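Local coordinates for PROTEIN (hypothetical protein EF0366) (Enterococcus faecalis, PDB 1VPY) that is of unknown function but belongs to the DUF72 family, folds as a TIM barrel and binds zinc ions in the crystal, at residues 42-47 with 252-257; 148-153 with 202-207; 206-211 with 225-230. All coordinates share one frame; numbering follows the deposited sequence.

Contact 1 (42-47 with 252-257)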
loop_
_atom_site.group_PDB
_atom_site.type_symbol
_atom_site.label_atom_id
_atom_site.label_comp_id
_atom_site.label_asym_id
_atom_site.label_seq_id
_atom_site.Cartn_x
_atom_site.Cartn_y
_atom_site.Cartn_z
ATOM N N LEU A 42 1.262 3.404 -17.051
ATOM C CA LEU A 42 0.758 2.612 -15.923
ATOM C C LEU A 42 -0.601 3.061 -15.365
ATOM O O LEU A 42 -0.923 4.251 -15.394
ATOM C CB LEU A 42 1.822 2.481 -14.822
ATOM C CG LEU A 42 3.014 1.583 -15.189
ATOM C CD1 LEU A 42 4.115 1.646 -14.143
ATOM C CD2 LEU A 42 2.588 0.137 -15.413
ATOM N N PRO A 43 -1.413 2.095 -14.885
ATOM C CA PRO A 43 -2.743 2.376 -14.342
ATOM C C PRO A 43 -2.766 2.622 -12.828
ATOM O O PRO A 43 -3.825 2.904 -12.263
ATOM C CB PRO A 43 -3.499 1.091 -14.654
ATOM C CG PRO A 43 -2.447 0.011 -14.536
ATOM C CD PRO A 43 -1.113 0.648 -14.859
ATOM N N LEU A 44 -1.617 2.515 -12.178
ATOM C CA LEU A 44 -1.571 2.625 -10.739
ATOM C C LEU A 44 -0.254 3.225 -10.300
ATOM O O LEU A 44 0.793 2.923 -10.869
ATOM C CB LEU A 44 -1.760 1.241 -10.117
ATOM C CG LEU A 44 -1.795 1.047 -8.602
ATOM C CD1 LEU A 44 -3.025 1.709 -7.980
ATOM C CD2 LEU A 44 -1.767 -0.434 -8.302
ATOM N N VAL A 45 -0.317 4.094 -9.301
ATOM C CA VAL A 45 0.878 4.634 -8.686
ATOM C C VAL A 45 0.706 4.649 -7.173
ATOM O O VAL A 45 -0.407 4.781 -6.672
ATOM C CB VAL A 45 1.203 6.050 -9.208
ATOM C CG1 VAL A 45 0.357 7.098 -8.514
ATOM C CG2 VAL A 45 2.686 6.364 -9.041
ATOM N N GLU A 46 1.805 4.483 -6.450
ATOM C CA GLU A 46 1.804 4.779 -5.032
ATOM C C GLU A 46 2.573 6.060 -4.814
ATOM O O GLU A 46 3.714 6.192 -5.252
ATOM C CB GLU A 46 2.425 3.664 -4.209
ATOM C CG GLU A 46 2.429 3.975 -2.716
ATOM C CD GLU A 46 3.149 2.929 -1.907
ATOM O OE1 GLU A 46 2.893 1.730 -2.112
ATOM O OE2 GLU A 46 3.978 3.302 -1.061
HETATM N N MSE A 47 1.936 7.008 -4.141
HETATM C CA MSE A 47 2.584 8.258 -3.819
HETATM C C MSE A 47 2.847 8.332 -2.332
HETATM O O MSE A 47 1.926 8.207 -1.520
HETATM C CB MSE A 47 1.743 9.425 -4.294
HETATM C CG MSE A 47 1.616 9.456 -5.799
HETATM SE SE MSE A 47 0.833 11.113 -6.435
HETATM C CE MSE A 47 2.307 12.410 -5.982
ATOM N N GLY A 252 -4.117 -4.661 -6.669
ATOM C CA GLY A 252 -3.122 -3.633 -6.865
ATOM C C GLY A 252 -1.769 -4.204 -6.544
ATOM O O GLY A 252 -1.581 -4.827 -5.499
ATOM N N VAL A 253 -0.826 -4.002 -7.453
ATOM C CA VAL A 253 0.541 -4.442 -7.245
ATOM C C VAL A 253 1.511 -3.260 -7.301
ATOM O O VAL A 253 1.602 -2.559 -8.316
ATOM C CB VAL A 253 0.953 -5.528 -8.262
ATOM C CG1 VAL A 253 2.381 -5.972 -8.015
ATOM C CG2 VAL A 253 -0.002 -6.731 -8.192
ATOM N N ILE A 254 2.220 -3.050 -6.192
ATOM C CA ILE A 254 3.206 -1.983 -6.102
ATOM C C ILE A 254 4.607 -2.560 -5.945
ATOM O O ILE A 254 4.909 -3.247 -4.958
ATOM C CB ILE A 254 2.895 -1.005 -4.933
ATOM C CG1 ILE A 254 1.564 -0.264 -5.165
ATOM C CG2 ILE A 254 4.048 -0.040 -4.694
ATOM C CD1 ILE A 254 1.399 0.411 -6.517
ATOM N N PHE A 255 5.454 -2.289 -6.935
ATOM C CA PHE A 255 6.870 -2.595 -6.819
ATOM C C PHE A 255 7.552 -1.430 -6.108
ATOM O O PHE A 255 7.593 -0.309 -6.620
ATOM C CB PHE A 255 7.489 -2.844 -8.197
ATOM C CG PHE A 255 7.111 -4.168 -8.808
ATOM C CD1 PHE A 255 5.922 -4.309 -9.523
ATOM C CD2 PHE A 255 7.940 -5.275 -8.660
ATOM C CE1 PHE A 255 5.566 -5.549 -10.082
ATOM C CE2 PHE A 255 7.605 -6.508 -9.223
ATOM C CZ PHE A 255 6.416 -6.649 -9.930
ATOM N N ASN A 256 8.058 -1.698 -4.908
ATOM C CA ASN A 256 8.669 -0.672 -4.079
ATOM C C ASN A 256 10.136 -1.018 -3.789
ATOM O O ASN A 256 10.773 -0.453 -2.898
ATOM C CB ASN A 256 7.845 -0.513 -2.794
ATOM C CG ASN A 256 8.341 0.611 -1.904
ATOM O OD1 ASN A 256 8.684 1.698 -2.376
ATOM N ND2 ASN A 256 8.378 0.353 -0.606
ATOM N N ASN A 257 10.670 -1.963 -4.557
ATOM C CA ASN A 257 12.068 -2.351 -4.421
ATOM C C ASN A 257 12.935 -1.269 -5.034
ATOM O O ASN A 257 12.479 -0.523 -5.907
ATOM C CB ASN A 257 12.327 -3.712 -5.074
ATOM C CG ASN A 257 11.862 -3.769 -6.515
ATOM O OD1 ASN A 257 10.738 -3.374 -6.841
ATOM N ND2 ASN A 257 12.727 -4.260 -7.390
#

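Contact 2 (148-153 with 202-207)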
loop_
_atom_site.group_PDB
_atom_site.type_symbol
_atom_site.label_atom_id
_atom_site.label_comp_id
_atom_site.label_asym_id
_atom_site.label_seq_id
_atom_site.Cartn_x
_atom_site.Cartn_y
_atom_site.Cartn_z
ATOM N N ALA A 148 -5.875 0.279 3.070
ATOM C CA ALA A 148 -4.945 -0.824 2.981
ATOM C C ALA A 148 -3.989 -0.714 4.158
ATOM O O ALA A 148 -3.287 0.292 4.312
ATOM C CB ALA A 148 -4.200 -0.786 1.665
ATOM N N ILE A 149 -3.983 -1.741 5.001
ATOM C CA ILE A 149 -3.134 -1.779 6.194
ATOM C C ILE A 149 -1.905 -2.630 5.881
ATOM O O ILE A 149 -2.028 -3.735 5.345
ATOM C CB ILE A 149 -3.904 -2.402 7.408
ATOM C CG1 ILE A 149 -5.119 -1.548 7.819
ATOM C CG2 ILE A 149 -2.971 -2.717 8.570
ATOM C CD1 ILE A 149 -4.803 -0.256 8.554
ATOM N N GLU A 150 -0.725 -2.105 6.198
ATOM C CA GLU A 150 0.516 -2.883 6.119
ATOM C C GLU A 150 1.231 -2.971 7.465
ATOM O O GLU A 150 1.335 -1.973 8.170
ATOM C CB GLU A 150 1.465 -2.302 5.080
ATOM C CG GLU A 150 2.587 -3.252 4.746
ATOM C CD GLU A 150 3.628 -2.647 3.844
ATOM O OE1 GLU A 150 3.259 -1.995 2.840
ATOM O OE2 GLU A 150 4.825 -2.843 4.141
ATOM N N LEU A 151 1.735 -4.164 7.791
ATOM C CA LEU A 151 2.459 -4.424 9.048
ATOM C C LEU A 151 3.893 -4.922 8.793
ATOM O O LEU A 151 4.148 -5.577 7.776
ATOM C CB LEU A 151 1.701 -5.459 9.891
ATOM C CG LEU A 151 0.169 -5.398 9.971
ATOM C CD1 LEU A 151 -0.407 -6.754 10.313
ATOM C CD2 LEU A 151 -0.311 -4.348 10.954
ATOM N N ARG A 152 4.815 -4.605 9.713
ATOM C CA ARG A 152 6.218 -5.073 9.651
ATOM C C ARG A 152 6.610 -5.883 10.878
ATOM O O ARG A 152 7.796 -5.977 11.208
ATOM C CB ARG A 152 7.220 -3.913 9.523
ATOM C CG ARG A 152 7.181 -3.155 8.224
ATOM C CD ARG A 152 8.575 -2.771 7.733
ATOM N NE ARG A 152 8.526 -1.715 6.714
ATOM C CZ ARG A 152 7.898 -1.815 5.542
ATOM N NH1 ARG A 152 7.247 -2.923 5.221
ATOM N NH2 ARG A 152 7.908 -0.801 4.682
ATOM N N ASN A 153 5.625 -6.460 11.555
ATOM C CA ASN A 153 5.880 -7.248 12.762
ATOM C C ASN A 153 5.212 -8.615 12.682
ATOM O O ASN A 153 4.006 -8.709 12.449
ATOM C CB ASN A 153 5.408 -6.484 14.001
ATOM C CG ASN A 153 5.782 -7.175 15.284
ATOM O OD1 ASN A 153 5.199 -8.196 15.646
ATOM N ND2 ASN A 153 6.756 -6.618 15.991
ATOM N N LEU A 202 -4.123 -5.445 -2.038
ATOM C CA LEU A 202 -2.897 -4.751 -2.385
ATOM C C LEU A 202 -1.679 -5.594 -2.028
ATOM O O LEU A 202 -1.530 -6.052 -0.881
ATOM C CB LEU A 202 -2.827 -3.370 -1.716
ATOM C CG LEU A 202 -1.613 -2.481 -2.028
ATOM C CD1 LEU A 202 -1.569 -2.067 -3.498
ATOM C CD2 LEU A 202 -1.594 -1.268 -1.134
ATOM N N PHE A 203 -0.830 -5.789 -3.037
ATOM C CA PHE A 203 0.496 -6.382 -2.892
ATOM C C PHE A 203 1.513 -5.268 -2.854
ATOM O O PHE A 203 1.364 -4.273 -3.564
ATOM C CB PHE A 203 0.828 -7.226 -4.121
ATOM C CG PHE A 203 0.197 -8.585 -4.124
ATOM C CD1 PHE A 203 0.832 -9.659 -3.499
ATOM C CD2 PHE A 203 -1.016 -8.798 -4.770
ATOM C CE1 PHE A 203 0.262 -10.918 -3.505
ATOM C CE2 PHE A 203 -1.594 -10.053 -4.784
ATOM C CZ PHE A 203 -0.954 -11.120 -4.154
ATOM N N ARG A 204 2.561 -5.438 -2.056
ATOM C CA ARG A 204 3.717 -4.551 -2.127
ATOM C C ARG A 204 4.989 -5.378 -2.058
ATOM O O ARG A 204 5.211 -6.133 -1.096
ATOM C CB ARG A 204 3.701 -3.506 -1.008
ATOM C CG ARG A 204 2.595 -2.456 -1.136
ATOM C CD ARG A 204 2.707 -1.414 -0.036
ATOM N NE ARG A 204 3.609 -0.328 -0.397
ATOM C CZ ARG A 204 4.466 0.261 0.432
ATOM N NH1 ARG A 204 4.583 -0.133 1.697
ATOM N NH2 ARG A 204 5.225 1.242 -0.017
ATOM N N PHE A 205 5.817 -5.242 -3.092
ATOM C CA PHE A 205 7.061 -5.973 -3.166
ATOM C C PHE A 205 8.198 -5.026 -2.848
ATOM O O PHE A 205 8.439 -4.053 -3.572
ATOM C CB PHE A 205 7.245 -6.604 -4.544
ATOM C CG PHE A 205 6.071 -7.429 -5.009
ATOM C CD1 PHE A 205 5.405 -8.288 -4.137
ATOM C CD2 PHE A 205 5.645 -7.360 -6.331
ATOM C CE1 PHE A 205 4.318 -9.051 -4.570
ATOM C CE2 PHE A 205 4.570 -8.121 -6.777
ATOM C CZ PHE A 205 3.902 -8.965 -5.898
ATOM N N HIS A 206 8.886 -5.313 -1.751
ATOM C CA HIS A 206 9.954 -4.462 -1.252
ATOM C C HIS A 206 11.336 -4.949 -1.668
ATOM O O HIS A 206 12.333 -4.280 -1.391
ATOM C CB HIS A 206 9.884 -4.381 0.276
ATOM C CG HIS A 206 8.634 -3.740 0.791
ATOM N ND1 HIS A 206 8.373 -2.395 0.644
ATOM C CD2 HIS A 206 7.566 -4.263 1.441
ATOM C CE1 HIS A 206 7.200 -2.114 1.187
ATOM N NE2 HIS A 206 6.691 -3.230 1.675
ATOM N N GLY A 207 11.393 -6.111 -2.316
ATOM C CA GLY A 207 12.661 -6.773 -2.598
ATOM C C GLY A 207 13.149 -7.553 -1.392
ATOM O O GLY A 207 12.575 -7.458 -0.310
#

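Contact 3 (206-211 with 225-230). With ZN (zinc ion), chain B.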
loop_
_atom_site.group_PDB
_atom_site.type_symbol
_atom_site.label_atom_id
_atom_site.label_comp_id
_atom_site.label_asym_id
_atom_site.label_seq_id
_atom_site.Cartn_x
_atom_site.Cartn_y
_atom_site.Cartn_z
ATOM N N HIS A 206 8.886 -5.313 -1.751
ATOM C CA HIS A 206 9.954 -4.462 -1.252
ATOM C C HIS A 206 11.336 -4.949 -1.668
ATOM O O HIS A 206 12.333 -4.280 -1.391
ATOM C CB HIS A 206 9.884 -4.381 0.276
ATOM C CG HIS A 206 8.634 -3.740 0.791
ATOM N ND1 HIS A 206 8.373 -2.395 0.644
ATOM C CD2 HIS A 206 7.566 -4.263 1.441
ATOM C CE1 HIS A 206 7.200 -2.114 1.187
ATOM N NE2 HIS A 206 6.691 -3.230 1.675
ATOM N N GLY A 207 11.393 -6.111 -2.316
ATOM C CA GLY A 207 12.661 -6.773 -2.598
ATOM C C GLY A 207 13.149 -7.553 -1.392
ATOM O O GLY A 207 12.575 -7.458 -0.310
ATOM N N ARG A 208 14.222 -8.312 -1.561
ATOM C CA ARG A 208 14.622 -9.258 -0.526
ATOM C C ARG A 208 15.983 -8.966 0.113
ATOM O O ARG A 208 16.563 -9.834 0.778
ATOM C CB ARG A 208 14.551 -10.686 -1.068
ATOM C CG ARG A 208 13.139 -11.210 -1.116
ATOM C CD ARG A 208 12.992 -12.345 -2.089
ATOM N NE ARG A 208 11.581 -12.584 -2.384
ATOM C CZ ARG A 208 11.124 -13.619 -3.081
ATOM N NH1 ARG A 208 11.960 -14.531 -3.565
ATOM N NH2 ARG A 208 9.824 -13.747 -3.293
ATOM N N ASN A 209 16.464 -7.738 -0.074
ATOM C CA ASN A 209 17.735 -7.289 0.483
ATOM C C ASN A 209 17.566 -6.817 1.935
ATOM O O ASN A 209 16.978 -5.765 2.199
ATOM C CB ASN A 209 18.332 -6.194 -0.412
ATOM C CG ASN A 209 19.791 -5.889 -0.098
ATOM O OD1 ASN A 209 20.333 -6.316 0.921
ATOM N ND2 ASN A 209 20.432 -5.137 -0.983
ATOM N N ALA A 210 18.092 -7.612 2.864
ATOM C CA ALA A 210 17.936 -7.391 4.309
ATOM C C ALA A 210 18.581 -6.106 4.855
ATOM O O ALA A 210 18.170 -5.607 5.902
ATOM C CB ALA A 210 18.445 -8.612 5.083
ATOM N N ALA A 211 19.580 -5.577 4.147
ATOM C CA ALA A 211 20.369 -4.430 4.621
ATOM C C ALA A 211 19.526 -3.235 5.082
ATOM O O ALA A 211 18.777 -2.644 4.294
ATOM C CB ALA A 211 21.359 -3.999 3.558
ATOM N N THR A 225 19.364 0.738 -0.773
ATOM C CA THR A 225 19.423 -0.721 -0.606
ATOM C C THR A 225 18.729 -1.387 -1.801
ATOM O O THR A 225 17.510 -1.320 -1.937
ATOM C CB THR A 225 18.765 -1.163 0.742
ATOM O OG1 THR A 225 19.640 -0.854 1.836
ATOM C CG2 THR A 225 18.466 -2.648 0.760
ATOM N N LEU A 226 19.511 -2.024 -2.666
ATOM C CA LEU A 226 19.000 -2.434 -3.978
ATOM C C LEU A 226 18.586 -3.894 -4.039
ATOM O O LEU A 226 19.280 -4.768 -3.514
ATOM C CB LEU A 226 20.030 -2.151 -5.079
ATOM C CG LEU A 226 20.533 -0.722 -5.279
ATOM C CD1 LEU A 226 21.748 -0.752 -6.180
ATOM C CD2 LEU A 226 19.452 0.180 -5.869
ATOM N N TYR A 227 17.439 -4.139 -4.669
ATOM C CA TYR A 227 17.050 -5.486 -5.055
ATOM C C TYR A 227 16.320 -5.507 -6.387
ATOM O O TYR A 227 15.276 -4.885 -6.533
ATOM C CB TYR A 227 16.197 -6.175 -3.987
ATOM C CG TYR A 227 16.169 -7.676 -4.185
ATOM C CD1 TYR A 227 17.262 -8.460 -3.822
ATOM C CD2 TYR A 227 15.069 -8.310 -4.762
ATOM C CE1 TYR A 227 17.252 -9.837 -4.014
ATOM C CE2 TYR A 227 15.046 -9.687 -4.959
ATOM C CZ TYR A 227 16.144 -10.441 -4.585
ATOM O OH TYR A 227 16.149 -11.800 -4.772
ATOM N N HIS A 228 16.888 -6.228 -7.348
ATOM C CA HIS A 228 16.277 -6.439 -8.656
ATOM C C HIS A 228 15.769 -7.880 -8.700
ATOM O O HIS A 228 16.560 -8.819 -8.707
ATOM C CB HIS A 228 17.306 -6.168 -9.769
ATOM C CG HIS A 228 16.803 -6.413 -11.162
ATOM N ND1 HIS A 228 16.479 -5.388 -12.028
ATOM C CD2 HIS A 228 16.603 -7.563 -11.853
ATOM C CE1 HIS A 228 16.084 -5.897 -13.183
ATOM N NE2 HIS A 228 16.149 -7.214 -13.104
ATOM N N TYR A 229 14.449 -8.044 -8.705
ATOM C CA TYR A 229 13.819 -9.361 -8.794
ATOM C C TYR A 229 14.178 -10.058 -10.092
ATOM O O TYR A 229 14.224 -9.428 -11.151
ATOM C CB TYR A 229 12.300 -9.234 -8.724
ATOM C CG TYR A 229 11.725 -8.956 -7.356
ATOM C CD1 TYR A 229 11.709 -9.937 -6.378
ATOM C CD2 TYR A 229 11.153 -7.717 -7.058
ATOM C CE1 TYR A 229 11.163 -9.692 -5.126
ATOM C CE2 TYR A 229 10.603 -7.460 -5.804
ATOM C CZ TYR A 229 10.608 -8.454 -4.843
ATOM O OH TYR A 229 10.057 -8.221 -3.599
ATOM N N ASN A 230 14.426 -11.359 -10.006
ATOM C CA ASN A 230 14.824 -12.142 -11.177
ATOM C C ASN A 230 13.620 -12.798 -11.832
ATOM O O ASN A 230 12.498 -12.661 -11.348
ATOM C CB ASN A 230 15.903 -13.184 -10.828
ATOM C CG ASN A 230 15.443 -14.202 -9.788
ATOM O OD1 ASN A 230 14.280 -14.607 -9.754
ATOM N ND2 ASN A 230 16.368 -14.628 -8.939
HETATM ZN ZN ZN B . 15.586 -8.683 -14.818
HETATM O O HOH W 1 15.263 -2.813 -2.601
#

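Contact 1 (42-47 with 252-257)
Leu44 and Glu46 meet Ile254 in the interior of a TIM barrel, between strands 44-47 and 250-255, which are separated in the sheet by strand 13-18. The axes of the two short strand segments approach to 7.7 Å and diverge by 56° in their N-to-C directions. No hydrogen bond joins the segments; the contact is made by side chains packing on each other and on backbone. Ile254 gives the largest single share and can be traced outward from its backbone. Its CB faces the Glu46 carboxylate, with Glu46 OE1 the nearest atom. The CG2 branch, anti to the backbone N, goes to the same oxygen and lies 3.3 Å from Glu46 OE1. CG1, the other branch, stands anti to the carbonyl carbon (chi1 -64°) and lies beside the Glu46 chain, near both OE1 and CB. At the tip, Ile254 CD1 turns to the neighbouring leucine and packs 3.7 Å from Leu44 CD2, with Leu44 CG close behind. Leu44 and Glu46 each cross Ile254 at about a right angle, one at its CD1 end and the other along its branched part. Ile254 thus packs against the side of the carboxylate at OE1 and against CB, while OE2 is salt-bridged to Arg204 of strand 201-205. The alternation is that of barrel strands: Val45 and Val253 direct their CB atoms away from this interface. At the Gly252 end, the same Leu44 methyl also reaches the backbone, with Leu44 CD2 3.8 Å from Gly252 CA and equally close to Val253 N.

Contact 2 (148-153 with 202-207)
From Ala148 to Arg152 the backbone spreads away from Leu202 to His206: the end-to-end directions differ by 32°, and CA-CA separations grow from 7.0 Å at Ala148 and Leu202 to 11.5 Å at Arg152 and His206. These are TIM-barrel strands 147-150 and 201-205, with strand 175-180 between them in the sheet, so the contact lies inside the barrel wall and widens toward its C-terminal end. At the narrow end the meeting is apolar, Ala148 CB lying 3.9 Å from Leu202 CD2. Toward the C-terminal ends, polar side chains bridge the growing gap. Glu150 has CG anti to its own N (chi1 -166°) and an extended chain, which carries the carboxylate toward strand 201-205. Its OE1 takes a nearly straight bond from Arg204 NH1 at 2.6 Å (169° at the hydrogen), on the syn side and in the guanidinium plane. OE2 receives His206 NE2 at 3.1 Å, a more bent bond tilted from the ring plane. Within its own segment OE2 is also paired with Arg152 NH1 at 2.7 Å, a salt bridge whose hydrogen bond is weak. Two arginines and a histidine thus gather round one buried carboxylate and fix its rotation. Asn256 ND2 bonds to His206 ND1, so both ring nitrogens are engaged. The Arg152 guanidinium stands almost perpendicular to the imidazole and presents its edge to one ring face, NH1 3.6 Å from His206 NE2 and NH2 nearest His206 CE1.

Contact 3 (206-211 with 225-230)
The backbone of Gly207 and Arg208 lies against two touching tyrosines, meeting Tyr227 at a ring face and Tyr229 at its hydroxyl. Arg208 N lies 3.2 Å above the Tyr227 ring plane, offset toward the rim. Over that ring too is Arg208 CB, in a CH-pi contact 4.0 Å from the centroid and 17° off the normal. Gly207, with a positive phi of 82°, donates its N-H to Tyr229 OH at 2.8 Å, and its CA sits close to both aromatic side chains. Asp180, the second partner of that hydroxyl, also pairs with the Arg208 guanidinium, which ties the loop to the end of strand 175-180. Near its own end Arg208 brings NE to the edge of the Tyr229 ring, guanidinium and ring almost perpendicular. On the outer side Asn209 ND2 donates to Leu226 O at 2.8 Å, the acceptor nearly in the amide plane, while the amide carbon packs on Thr225 CG2. Thr225 OG1 gives a longer bond to Ala211 O (3.2 Å), approaching above the carbonyl plane. His228 points its CB away from 206-211, and its NE2 binds a zinc ion at 2.3 Å. Asn230 then caps helix 231-245. Both segments belong to the long beta-alpha loop between strand 201-205 and helix 231-245, at the C-terminal mouth of the TIM barrel.

In the fold
Along the chain, contact 1 pairs the second barrel strand with the eighth and so encloses the other two; contact 2 joins the fifth strand to the seventh, and contact 3 folds the loop that follows the seventh, sharing His206 and Gly207 with contact 2. The centres of contact 1 and contact 2 lie about 12 Å apart. Strands 201-205 and 250-255 are sheet neighbours, and the salt bridge of Glu46 OE2 with Arg204 NH2 (2.6 Å) joins contacts 1 and 2. Asn257 ND2, 2.8 Å from Tyr227 O, links contacts 1 and 3. Polar groups near the C-terminal strand ends connect to the loop through Asn256 and His206, at the end where TIM barrels generally place active sites.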